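Local coordinates for protein SusD homolog (Bacteroides thetaiotaomicron, PDB 3SGH) that probably binds glycans at the cell surface as a SusD-like outer-membrane lipoprotein built on an alpha-alpha superhelix, at residues A[126-129]-A[134-137]; A[114-117]-A[122-125]; A[138-143]-A[476-481]; A[82-87]-A[106-111]. All blocks are in the same frame, centred on the assembly; numbering follows the deposited sequence.

Contact 1: residues A[126-129]-A[134-137]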
loop_
_atom_site.group_PDB
_atom_site.type_symbol
_atom_site.label_atom_id
_atom_site.label_comp_id
_atom_site.label_asym_id
_atom_site.label_seq_id
_atom_site.Cartn_x
_atom_site.Cartn_y
_atom_site.Cartn_z
ATOM N N THR A 126 -14.349 16.111 6.095
ATOM C CA THR A 126 -14.498 17.556 6.331
ATOM C C THR A 126 -15.585 17.894 7.330
ATOM O O THR A 126 -15.444 18.848 8.098
ATOM C CB THR A 126 -14.754 18.327 5.035
ATOM O OG1 THR A 126 -15.978 17.896 4.451
ATOM C CG2 THR A 126 -13.639 18.097 4.025
ATOM N N GLN A 127 -16.636 17.081 7.346
ATOM C CA GLN A 127 -17.840 17.357 8.130
ATOM C C GLN A 127 -17.849 16.647 9.475
ATOM O O GLN A 127 -18.824 16.735 10.200
ATOM C CB GLN A 127 -19.083 16.943 7.341
ATOM C CG GLN A 127 -19.232 17.659 6.003
ATOM C CD GLN A 127 -19.132 19.149 6.150
ATOM O OE1 GLN A 127 -20.038 19.794 6.690
ATOM N NE2 GLN A 127 -18.042 19.718 5.655
HETATM N N MSE A 128 -16.779 15.927 9.808
HETATM C CA MSE A 128 -16.728 15.276 11.102
HETATM C C MSE A 128 -16.537 16.253 12.238
HETATM O O MSE A 128 -15.796 17.247 12.108
HETATM C CB MSE A 128 -15.637 14.271 11.127
HETATM C CG MSE A 128 -15.940 13.176 10.200
HETATM SE SE MSE A 128 -14.461 12.010 10.257
HETATM C CE MSE A 128 -14.847 11.078 11.890
ATOM N N LYS A 129 -17.240 15.972 13.336
ATOM C CA LYS A 129 -17.181 16.738 14.574
ATOM C C LYS A 129 -16.931 15.812 15.777
ATOM O O LYS A 129 -17.470 14.707 15.845
ATOM C CB LYS A 129 -18.492 17.499 14.791
ATOM C CG LYS A 129 -18.795 18.550 13.727
ATOM C CD LYS A 129 -20.087 19.350 14.034
ATOM C CE LYS A 129 -20.638 20.091 12.794
ATOM N NZ LYS A 129 -19.545 20.479 11.804
ATOM N N GLU A 134 -23.054 10.559 13.245
ATOM C CA GLU A 134 -23.785 10.773 12.016
ATOM C C GLU A 134 -23.132 11.847 11.164
ATOM O O GLU A 134 -23.731 12.874 10.909
ATOM C CB GLU A 134 -25.266 11.081 12.299
ATOM C CG GLU A 134 -25.943 9.887 12.971
ATOM C CD GLU A 134 -27.437 10.040 13.203
ATOM O OE1 GLU A 134 -28.032 11.087 12.811
ATOM O OE2 GLU A 134 -28.009 9.082 13.787
ATOM N N ALA A 135 -21.906 11.615 10.706
ATOM C CA ALA A 135 -21.241 12.606 9.866
ATOM C C ALA A 135 -21.572 12.363 8.407
ATOM O O ALA A 135 -21.472 11.239 7.929
ATOM C CB ALA A 135 -19.712 12.554 10.040
ATOM N N PRO A 136 -21.895 13.424 7.673
ATOM C CA PRO A 136 -21.968 13.301 6.221
ATOM C C PRO A 136 -20.671 12.876 5.560
ATOM O O PRO A 136 -19.544 13.133 6.072
ATOM C CB PRO A 136 -22.363 14.721 5.764
ATOM C CG PRO A 136 -23.084 15.278 6.918
ATOM C CD PRO A 136 -22.326 14.757 8.123
ATOM N N TYR A 137 -20.828 12.196 4.431
ATOM C CA TYR A 137 -19.679 11.727 3.654
ATOM C C TYR A 137 -19.203 12.838 2.729
ATOM O O TYR A 137 -20.005 13.567 2.189
ATOM C CB TYR A 137 -20.030 10.482 2.821
ATOM C CG TYR A 137 -20.027 9.166 3.608
ATOM C CD1 TYR A 137 -20.747 9.028 4.808
ATOM C CD2 TYR A 137 -19.285 8.065 3.168
ATOM C CE1 TYR A 137 -20.737 7.821 5.522
ATOM C CE2 TYR A 137 -19.281 6.872 3.885
ATOM C CZ TYR A 137 -20.029 6.760 5.062
ATOM O OH TYR A 137 -20.034 5.590 5.793
HETATM O O HOH W 1 -17.346 14.806 5.576
#
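In Gln-127 and Met-128, which face Pro-136 and Ala-135, the first torsion sets CG beside the backbone N and opposite the carbonyl carbon (chi1 -59° and -66°); both residues are modelled in two conformers, and one of each is described. At Met-128, a selenomethionine, this lays CG alongside the Ala-135 methyl, CG to CB 3.8 Å, before the chain bends and carries the selenium onward. Ala-135 turns its CB toward 126-129, and the carbonyl oxygen of Gln-127 comes to 4.3 Å from that same CB. One step along, CB of Gln-127 rests against the pyrrolidine ring of Pro-136 at CD, 4.0 Å away. Here the torsions lead the amide away from the proline: a bend at chi2 folds the side chain back over its own segment. NE2 then donates to Thr-126 OG1 at 3.0 Å along an almost straight N-H line, with the hydroxyl lying in the amide plane. The same Thr-126 oxygen also bonds to Asp-138. Polar linkage between the two segments runs through a single water, which accepts from Gln-127 N (3.0 Å) and donates to Pro-136 O (2.8 Å), bridging the backbones where they lie too far apart to bond directly. Gln-127 and Pro-136 form the exposed side, whereas Ala-135 is buried. Both segments belong to the one irregular loop that connects helix 100-120 to helix 140-162; Met-128 packs on Tyr-81 of helix 75-84, and Pro-136 on Asn-470 of helix 468-477.

Contact 2: residues A[114-117]-A[122-125]; sequences QLLA and PIPY
Leu-116 and Ile-123 meet where helix 100-120 of the alpha-alpha superhelix ends and the chain doubles back beside it, so the contact is a helix packed by the loop that follows its own C-terminal turn. All three touching residues are buried, and contrast lies in how closely they fit. The tight part is a single branch: CG2 of Ile-123 presses against the branch point of Leu-116, 3.9 Å from CG, the two side chains meeting at a slant. Two torsions produce this. Leu-116 extends CG opposite its backbone N (chi1 -173°), which brings CG, and CD2 beyond it, against the isoleucine. Ile-123 places CG1 between its N and carbonyl carbon (chi1 58°), leaving CG2 opposite the carbonyl carbon and in touch with the leucine. The looser part lies at Ala-117. Its methyl comes no nearer than 4.6 Å to Ile-123, at CD1, and its backbone N stays 4.5 Å from CG2; the alanine is covered by the isoleucine but not pressed by it. Ile-123 has other neighbours too, touching Met-113 on the same helix and Val-143 of helix 140-162, while its backbone pairs with Asp-138. Leu-116 is backed by Trp-77 and Tyr-81 of helix 75-84. Ile-123 thus touches both long helices, 100-120 and 140-162. Hydrophobic burial alone joins the segments here, and the one leucine methyl that joins CG in the contact is CD2, 4.0 Å from Ile-123 CG2.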
loop_
_atom_site.group_PDB
_atom_site.type_symbol
_atom_site.label_atom_id
_atom_site.label_comp_id
_atom_site.label_asym_id
_atom_site.label_seq_id
_atom_site.Cartn_x
_atom_site.Cartn_y
_atom_site.Cartn_z
ATOM N N GLN A 114 -6.197 8.464 3.712
ATOM C CA GLN A 114 -5.897 8.275 2.287
ATOM C C GLN A 114 -5.932 6.791 1.941
ATOM O O GLN A 114 -6.383 6.423 0.875
ATOM C CB GLN A 114 -4.585 8.935 1.865
ATOM C CG GLN A 114 -3.291 8.447 2.477
ATOM C CD GLN A 114 -2.759 7.135 1.892
ATOM O OE1 GLN A 114 -2.896 6.893 0.709
ATOM N NE2 GLN A 114 -2.157 6.294 2.746
ATOM N N LEU A 115 -5.493 5.949 2.883
ATOM C CA LEU A 115 -5.652 4.519 2.750
ATOM C C LEU A 115 -7.123 4.121 2.687
ATOM O O LEU A 115 -7.522 3.374 1.800
ATOM C CB LEU A 115 -4.955 3.763 3.873
ATOM C CG LEU A 115 -5.081 2.234 3.896
ATOM C CD1 LEU A 115 -4.714 1.632 2.571
ATOM C CD2 LEU A 115 -4.234 1.670 5.065
ATOM N N LEU A 116 -7.945 4.659 3.586
ATOM C CA LEU A 116 -9.344 4.236 3.627
ATOM C C LEU A 116 -10.064 4.742 2.366
ATOM O O LEU A 116 -10.891 4.034 1.781
ATOM C CB LEU A 116 -10.009 4.704 4.934
ATOM C CG LEU A 116 -11.434 4.177 5.170
ATOM C CD1 LEU A 116 -11.476 2.621 5.097
ATOM C CD2 LEU A 116 -12.047 4.728 6.513
ATOM N N ALA A 117 -9.750 5.960 1.923
ATOM C CA ALA A 117 -10.327 6.502 0.671
ATOM C C ALA A 117 -9.923 5.655 -0.537
ATOM O O ALA A 117 -10.752 5.436 -1.435
ATOM C CB ALA A 117 -9.913 7.976 0.425
ATOM N N PRO A 122 -15.764 7.363 -1.080
ATOM C CA PRO A 122 -16.230 8.387 -0.140
ATOM C C PRO A 122 -16.045 7.973 1.329
ATOM O O PRO A 122 -16.282 6.832 1.692
ATOM C CB PRO A 122 -17.728 8.498 -0.459
ATOM C CG PRO A 122 -17.862 8.117 -1.845
ATOM C CD PRO A 122 -16.807 7.023 -2.066
ATOM N N ILE A 123 -15.653 8.934 2.154
ATOM C CA ILE A 123 -15.625 8.765 3.595
ATOM C C ILE A 123 -16.046 10.079 4.222
ATOM O O ILE A 123 -15.868 11.123 3.629
ATOM C CB ILE A 123 -14.198 8.429 4.088
ATOM C CG1 ILE A 123 -13.192 9.515 3.680
ATOM C CG2 ILE A 123 -13.727 6.987 3.651
ATOM C CD1 ILE A 123 -11.796 9.379 4.327
ATOM N N PRO A 124 -16.500 10.055 5.479
ATOM C CA PRO A 124 -16.615 11.318 6.208
ATOM C C PRO A 124 -15.230 11.869 6.534
ATOM O O PRO A 124 -14.317 11.095 6.900
ATOM C CB PRO A 124 -17.362 10.930 7.504
ATOM C CG PRO A 124 -17.740 9.512 7.373
ATOM C CD PRO A 124 -16.894 8.896 6.286
ATOM N N TYR A 125 -15.063 13.175 6.408
ATOM C CA TYR A 125 -13.779 13.797 6.676
ATOM C C TYR A 125 -13.993 15.272 7.055
ATOM O O TYR A 125 -13.922 15.599 8.250
ATOM C CB TYR A 125 -12.798 13.568 5.501
ATOM C CG TYR A 125 -11.385 14.055 5.770
ATOM C CD1 TYR A 125 -10.437 13.219 6.339
ATOM C CD2 TYR A 125 -11.022 15.370 5.487
ATOM C CE1 TYR A 125 -9.144 13.660 6.619
ATOM C CE2 TYR A 125 -9.704 15.827 5.782
ATOM C CZ TYR A 125 -8.793 14.949 6.355
ATOM O OH TYR A 125 -7.530 15.366 6.663
#

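Contact 3: residues A[138-143]-A[476-481]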
loop_
_atom_site.group_PDB
_atom_site.type_symbol
_atom_site.label_atom_id
_atom_site.label_comp_id
_atom_site.label_asym_id
_atom_site.label_seq_id
_atom_site.Cartn_x
_atom_site.Cartn_y
_atom_site.Cartn_z
ATOM N N ASP A 138 -17.883 12.958 2.564
ATOM C CA ASP A 138 -17.304 13.735 1.444
ATOM C C ASP A 138 -17.286 12.834 0.185
ATOM O O ASP A 138 -16.981 11.629 0.269
ATOM C CB ASP A 138 -15.850 14.113 1.719
ATOM C CG ASP A 138 -15.682 15.128 2.859
ATOM O OD1 ASP A 138 -16.653 15.772 3.256
ATOM O OD2 ASP A 138 -14.538 15.244 3.355
ATOM N N ASN A 139 -17.562 13.396 -0.987
ATOM C CA ASN A 139 -17.265 12.631 -2.189
ATOM C C ASN A 139 -15.750 12.564 -2.361
ATOM O O ASN A 139 -15.004 13.212 -1.624
ATOM C CB ASN A 139 -18.018 13.160 -3.407
ATOM C CG ASN A 139 -17.555 14.521 -3.874
ATOM O OD1 ASN A 139 -16.500 14.998 -3.519
ATOM N ND2 ASN A 139 -18.365 15.145 -4.677
ATOM N N GLU A 140 -15.286 11.718 -3.267
ATOM C CA GLU A 140 -13.871 11.452 -3.348
ATOM C C GLU A 140 -13.089 12.705 -3.750
ATOM O O GLU A 140 -12.084 13.016 -3.136
ATOM C CB GLU A 140 -13.602 10.282 -4.269
ATOM C CG GLU A 140 -14.111 8.939 -3.681
ATOM C CD GLU A 140 -14.163 7.849 -4.735
ATOM O OE1 GLU A 140 -13.084 7.282 -4.991
ATOM O OE2 GLU A 140 -15.259 7.569 -5.313
ATOM N N GLN A 141 -13.565 13.482 -4.718
ATOM C CA GLN A 141 -12.850 14.726 -5.009
ATOM C C GLN A 141 -12.660 15.575 -3.744
ATOM O O GLN A 141 -11.565 16.106 -3.491
ATOM C CB GLN A 141 -13.521 15.545 -6.134
ATOM C CG GLN A 141 -12.742 16.784 -6.437
ATOM C CD GLN A 141 -13.519 17.738 -7.297
ATOM O OE1 GLN A 141 -14.681 18.043 -7.008
ATOM N NE2 GLN A 141 -12.893 18.222 -8.353
ATOM N N THR A 142 -13.706 15.680 -2.938
ATOM C CA THR A 142 -13.683 16.588 -1.801
ATOM C C THR A 142 -12.713 16.109 -0.758
ATOM O O THR A 142 -11.931 16.897 -0.226
ATOM C CB THR A 142 -15.117 16.740 -1.200
ATOM O OG1 THR A 142 -15.942 17.419 -2.174
ATOM C CG2 THR A 142 -15.093 17.544 0.083
ATOM N N VAL A 143 -12.743 14.810 -0.462
ATOM C CA VAL A 143 -11.825 14.284 0.574
ATOM C C VAL A 143 -10.372 14.320 0.102
ATOM O O VAL A 143 -9.513 14.681 0.865
ATOM C CB VAL A 143 -12.222 12.890 1.145
ATOM C CG1 VAL A 143 -12.162 11.769 0.105
ATOM C CG2 VAL A 143 -11.369 12.580 2.342
ATOM N N SER A 476 -24.687 7.388 -3.919
ATOM C CA SER A 476 -24.860 8.137 -5.157
ATOM C C SER A 476 -23.601 8.896 -5.560
ATOM O O SER A 476 -23.493 9.352 -6.713
ATOM C CB SER A 476 -26.060 9.098 -5.088
ATOM O OG SER A 476 -25.766 10.208 -4.276
HETATM N N MSE A 477 -22.650 9.051 -4.636
HETATM C CA MSE A 477 -21.368 9.647 -4.957
HETATM C C MSE A 477 -20.419 8.717 -5.734
HETATM O O MSE A 477 -19.443 9.181 -6.316
HETATM C CB MSE A 477 -20.668 10.161 -3.671
HETATM C CG MSE A 477 -21.493 11.124 -2.884
HETATM SE SE MSE A 477 -20.657 11.504 -1.221
HETATM C CE MSE A 477 -22.129 12.436 -0.394
ATOM N N LEU A 478 -20.679 7.405 -5.712
ATOM C CA LEU A 478 -19.841 6.420 -6.363
ATOM C C LEU A 478 -20.011 6.538 -7.855
ATOM O O LEU A 478 -21.082 6.884 -8.334
ATOM C CB LEU A 478 -20.191 4.984 -5.919
ATOM C CG LEU A 478 -19.848 4.620 -4.462
ATOM C CD1 LEU A 478 -20.427 3.266 -3.977
ATOM C CD2 LEU A 478 -18.325 4.657 -4.273
ATOM N N SER A 479 -18.974 6.161 -8.569
ATOM C CA SER A 479 -18.918 6.290 -10.007
ATOM C C SER A 479 -20.164 5.777 -10.716
ATOM O O SER A 479 -20.689 6.454 -11.585
ATOM C CB SER A 479 -17.686 5.564 -10.560
ATOM O OG SER A 479 -17.674 4.197 -10.246
ATOM N N ASN A 480 -20.619 4.574 -10.365
ATOM C CA ASN A 480 -21.836 4.022 -10.980
ATOM C C ASN A 480 -23.039 3.949 -10.052
ATOM O O ASN A 480 -24.023 3.236 -10.347
ATOM C CB ASN A 480 -21.533 2.636 -11.529
ATOM C CG ASN A 480 -21.256 1.597 -10.429
ATOM O OD1 ASN A 480 -21.291 1.901 -9.224
ATOM N ND2 ASN A 480 -20.982 0.369 -10.856
ATOM N N GLY A 481 -22.990 4.675 -8.945
ATOM C CA GLY A 481 -24.132 4.698 -8.018
ATOM C C GLY A 481 -24.485 3.403 -7.280
ATOM O O GLY A 481 -25.592 3.251 -6.756
HETATM O O HOH W 2 -16.944 10.001 -5.055
HETATM O O HOH W 3 -16.326 6.165 -7.288
#
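Met-477, a selenomethionine, has the most surface covered in this contact and lays its extended side chain against the start of helix 140-162. Its selenium sits over the backbone and CB of Asn-139, 3.6 Å from N and 3.8 Å from CB, and it also approaches the carbonyl carbon of Asp-138 at 3.9 Å. Asn-139 can offer its CB because its amide is turned the other way: CG stands between backbone N and carbonyl carbon (chi1 69°), which swings OD1 over the first helical turn. Asn-139 is the N-cap of the helix. OD1 takes a bond from Thr-142 N at 2.9 Å, nearly in line with the C=O, and a second from Thr-142 OG1 at 2.8 Å, which arrives from above the carbonyl plane. An alanine here would keep the CB under the selenium but is likely to leave Thr-142 N, and its hydroxyl, without their acceptor, fraying the first turn. Glu-140 crosses by way of water. One water accepts from Glu-140 N and donates to both Glu-140 OE2 and Met-477 O (2.9 Å); another donates to OE2 at 2.6 Å and accepts from Ser-479 N, within the type I beta turn 478-481. The other carboxylate oxygen, OE1, accepts from Trp-490 N, while CD2 of Leu-478 lies 4.4 Å from OE2.

Contact 4: residues A[82-87]-A[106-111]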
loop_
_atom_site.group_PDB
_atom_site.type_symbol
_atom_site.label_atom_id
_atom_site.label_comp_id
_atom_site.label_asym_id
_atom_site.label_seq_id
_atom_site.Cartn_x
_atom_site.Cartn_y
_atom_site.Cartn_z
ATOM N N GLY A 82 -10.668 3.444 14.285
ATOM C CA GLY A 82 -10.347 3.240 15.680
ATOM C C GLY A 82 -9.052 3.891 16.122
ATOM O O GLY A 82 -8.946 4.422 17.249
ATOM N N TYR A 83 -8.044 3.863 15.256
ATOM C CA TYR A 83 -6.774 4.474 15.624
ATOM C C TYR A 83 -6.823 6.018 15.534
ATOM O O TYR A 83 -6.251 6.706 16.374
ATOM C CB TYR A 83 -5.626 3.928 14.755
ATOM C CG TYR A 83 -5.247 2.500 15.032
ATOM C CD1 TYR A 83 -5.091 2.036 16.334
ATOM C CD2 TYR A 83 -4.943 1.635 13.977
ATOM C CE1 TYR A 83 -4.742 0.738 16.584
ATOM C CE2 TYR A 83 -4.565 0.341 14.214
ATOM C CZ TYR A 83 -4.464 -0.116 15.510
ATOM O OH TYR A 83 -4.077 -1.413 15.745
ATOM N N ILE A 84 -7.504 6.551 14.520
ATOM C CA ILE A 84 -7.447 7.972 14.249
ATOM C C ILE A 84 -8.388 8.765 15.148
ATOM O O ILE A 84 -8.037 9.864 15.584
ATOM C CB ILE A 84 -7.750 8.271 12.756
ATOM C CG1 ILE A 84 -6.654 7.611 11.875
ATOM C CG2 ILE A 84 -7.881 9.781 12.521
ATOM C CD1 ILE A 84 -5.170 8.028 12.243
ATOM N N TYR A 85 -9.565 8.208 15.435
ATOM C CA TYR A 85 -10.566 8.953 16.232
ATOM C C TYR A 85 -10.914 8.188 17.494
ATOM O O TYR A 85 -10.996 6.959 17.429
ATOM C CB TYR A 85 -11.826 9.176 15.407
ATOM C CG TYR A 85 -11.619 9.832 14.083
ATOM C CD1 TYR A 85 -11.444 11.221 13.975
ATOM C CD2 TYR A 85 -11.663 9.094 12.911
ATOM C CE1 TYR A 85 -11.269 11.820 12.734
ATOM C CE2 TYR A 85 -11.502 9.722 11.656
ATOM C CZ TYR A 85 -11.309 11.063 11.594
ATOM O OH TYR A 85 -11.112 11.641 10.365
ATOM N N PRO A 86 -11.152 8.892 18.633
ATOM C CA PRO A 86 -11.231 10.361 18.774
ATOM C C PRO A 86 -9.900 11.079 18.977
ATOM O O PRO A 86 -9.889 12.278 19.172
ATOM C CB PRO A 86 -12.149 10.536 20.017
ATOM C CG PRO A 86 -11.835 9.356 20.865
ATOM C CD PRO A 86 -11.641 8.210 19.866
ATOM N N SER A 87 -8.781 10.378 18.933
ATOM C CA SER A 87 -7.516 11.025 19.279
ATOM C C SER A 87 -7.241 12.263 18.442
ATOM O O SER A 87 -6.719 13.216 18.981
ATOM C CB SER A 87 -6.348 10.054 19.189
ATOM O OG SER A 87 -6.545 9.013 20.127
ATOM N N GLN A 106 -2.410 15.723 12.188
ATOM C CA GLN A 106 -2.931 15.949 10.843
ATOM C C GLN A 106 -2.320 14.994 9.828
ATOM O O GLN A 106 -3.030 14.388 9.018
ATOM C CB GLN A 106 -2.598 17.376 10.413
ATOM C CG GLN A 106 -3.492 18.406 11.008
ATOM C CD GLN A 106 -3.341 19.744 10.308
ATOM O OE1 GLN A 106 -2.238 20.278 10.210
ATOM N NE2 GLN A 106 -4.441 20.260 9.795
ATOM N N LEU A 107 -1.006 14.895 9.863
ATOM C CA LEU A 107 -0.284 13.970 8.956
ATOM C C LEU A 107 -0.744 12.506 9.133
ATOM O O LEU A 107 -0.954 11.776 8.180
ATOM C CB LEU A 107 1.199 14.101 9.158
ATOM C CG LEU A 107 2.096 13.135 8.365
ATOM C CD1 LEU A 107 1.942 13.339 6.848
ATOM C CD2 LEU A 107 3.580 13.368 8.830
ATOM N N THR A 108 -0.890 12.098 10.368
ATOM C CA THR A 108 -1.259 10.743 10.699
ATOM C C THR A 108 -2.708 10.429 10.293
ATOM O O THR A 108 -2.967 9.339 9.739
ATOM C CB THR A 108 -0.961 10.424 12.184
ATOM O OG1 THR A 108 0.411 10.745 12.492
ATOM C CG2 THR A 108 -1.186 8.933 12.463
ATOM N N ARG A 109 -3.615 11.370 10.533
ATOM C CA ARG A 109 -4.991 11.284 10.034
ATOM C C ARG A 109 -5.035 11.187 8.532
ATOM O O ARG A 109 -5.682 10.322 8.006
ATOM C CB ARG A 109 -5.774 12.509 10.465
ATOM C CG ARG A 109 -7.260 12.494 10.129
ATOM C CD ARG A 109 -7.869 13.757 10.555
ATOM N NE ARG A 109 -9.292 13.818 10.228
ATOM C CZ ARG A 109 -9.976 14.926 9.998
ATOM N NH1 ARG A 109 -9.371 16.121 9.928
ATOM N NH2 ARG A 109 -11.273 14.811 9.760
ATOM N N VAL A 110 -4.313 12.078 7.837
ATOM C CA VAL A 110 -4.261 11.998 6.393
ATOM C C VAL A 110 -3.723 10.613 5.976
ATOM O O VAL A 110 -4.266 10.024 5.055
ATOM C CB VAL A 110 -3.442 13.134 5.742
ATOM C CG1 VAL A 110 -3.134 12.790 4.226
ATOM C CG2 VAL A 110 -4.135 14.546 5.901
ATOM N N TYR A 111 -2.678 10.086 6.615
ATOM C CA TYR A 111 -2.080 8.779 6.209
ATOM C C TYR A 111 -3.144 7.671 6.265
ATOM O O TYR A 111 -3.322 6.865 5.323
ATOM C CB TYR A 111 -0.855 8.364 7.066
ATOM C CG TYR A 111 -0.099 7.265 6.355
ATOM C CD1 TYR A 111 -0.419 5.897 6.545
ATOM C CD2 TYR A 111 0.882 7.586 5.431
ATOM C CE1 TYR A 111 0.266 4.910 5.818
ATOM C CE2 TYR A 111 1.560 6.614 4.729
ATOM C CZ TYR A 111 1.253 5.286 4.931
ATOM O OH TYR A 111 1.921 4.341 4.177
#
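Arg-109 grips the hydroxyl of Tyr-85 side-on, with NE and NH2 both donating to the one oxygen. The NE bond is the shorter and straighter, 2.8 Å to OH at 162°; NH2 reaches OH at 3.2 Å along a more bent path. The oxygen lies in the guanidinium plane at its edge, and the phenol ring stands almost upright to that plane, 83° apart. The arginine gets there fully stretched from CG to NE, with CG opposite its backbone N (chi1 -174°). Its cationic end also meets the rings of Tyr-125 and Phe-88 in cation-pi contacts, so the charge is held among aromatics, and a long, weak ion pair links NH1 to Asp-150. A leucine in its place would probably leave the Tyr-85 hydroxyl without two donors and its ring freer to turn. Beyond the polar pair, Ile-84 packs against both side chains: CG2 touches Arg-109 CG at 3.7 Å and also sits over the centre of one face of the Tyr-85 ring. Its CD1 meets the helix backbone, 3.6 Å from Thr-108 O, and the Thr-108 methyl, CG2, at 4.1 Å. The end of helix 75-84 thereby packs on the middle of helix 100-120, where residues of helices 17-24 and 26-29 also cover Ile-84 and Thr-108: helix-on-helix packing of the kind that builds the alpha-alpha superhelix of SusD-like proteins.

How the contacts relate
Read from the N terminus, the four contacts follow in series, and none lies within or crosses another. Contact 4 comes first, closing the excursion through helix 87-95 so that helix 100-120 comes back against the end of helix 75-84. Contact 2 then folds the chain back after that helix's C-terminal turn. Contact 1 begins exactly where contact 2 ends and closes the outer part of the same interhelical loop; the two touch through Pro-124 and Ala-135. Contact 3 spans 332 residues, bringing the end of helix 468-477 to the start of helix 140-162. Contacts 4, 2 and 1 join helices 75-84 and 100-120 and the loop before helix 140-162; contact 3 adds the C-terminal helix 468-477. Contacts 3 and 4, centres about 21 Å apart, do not touch.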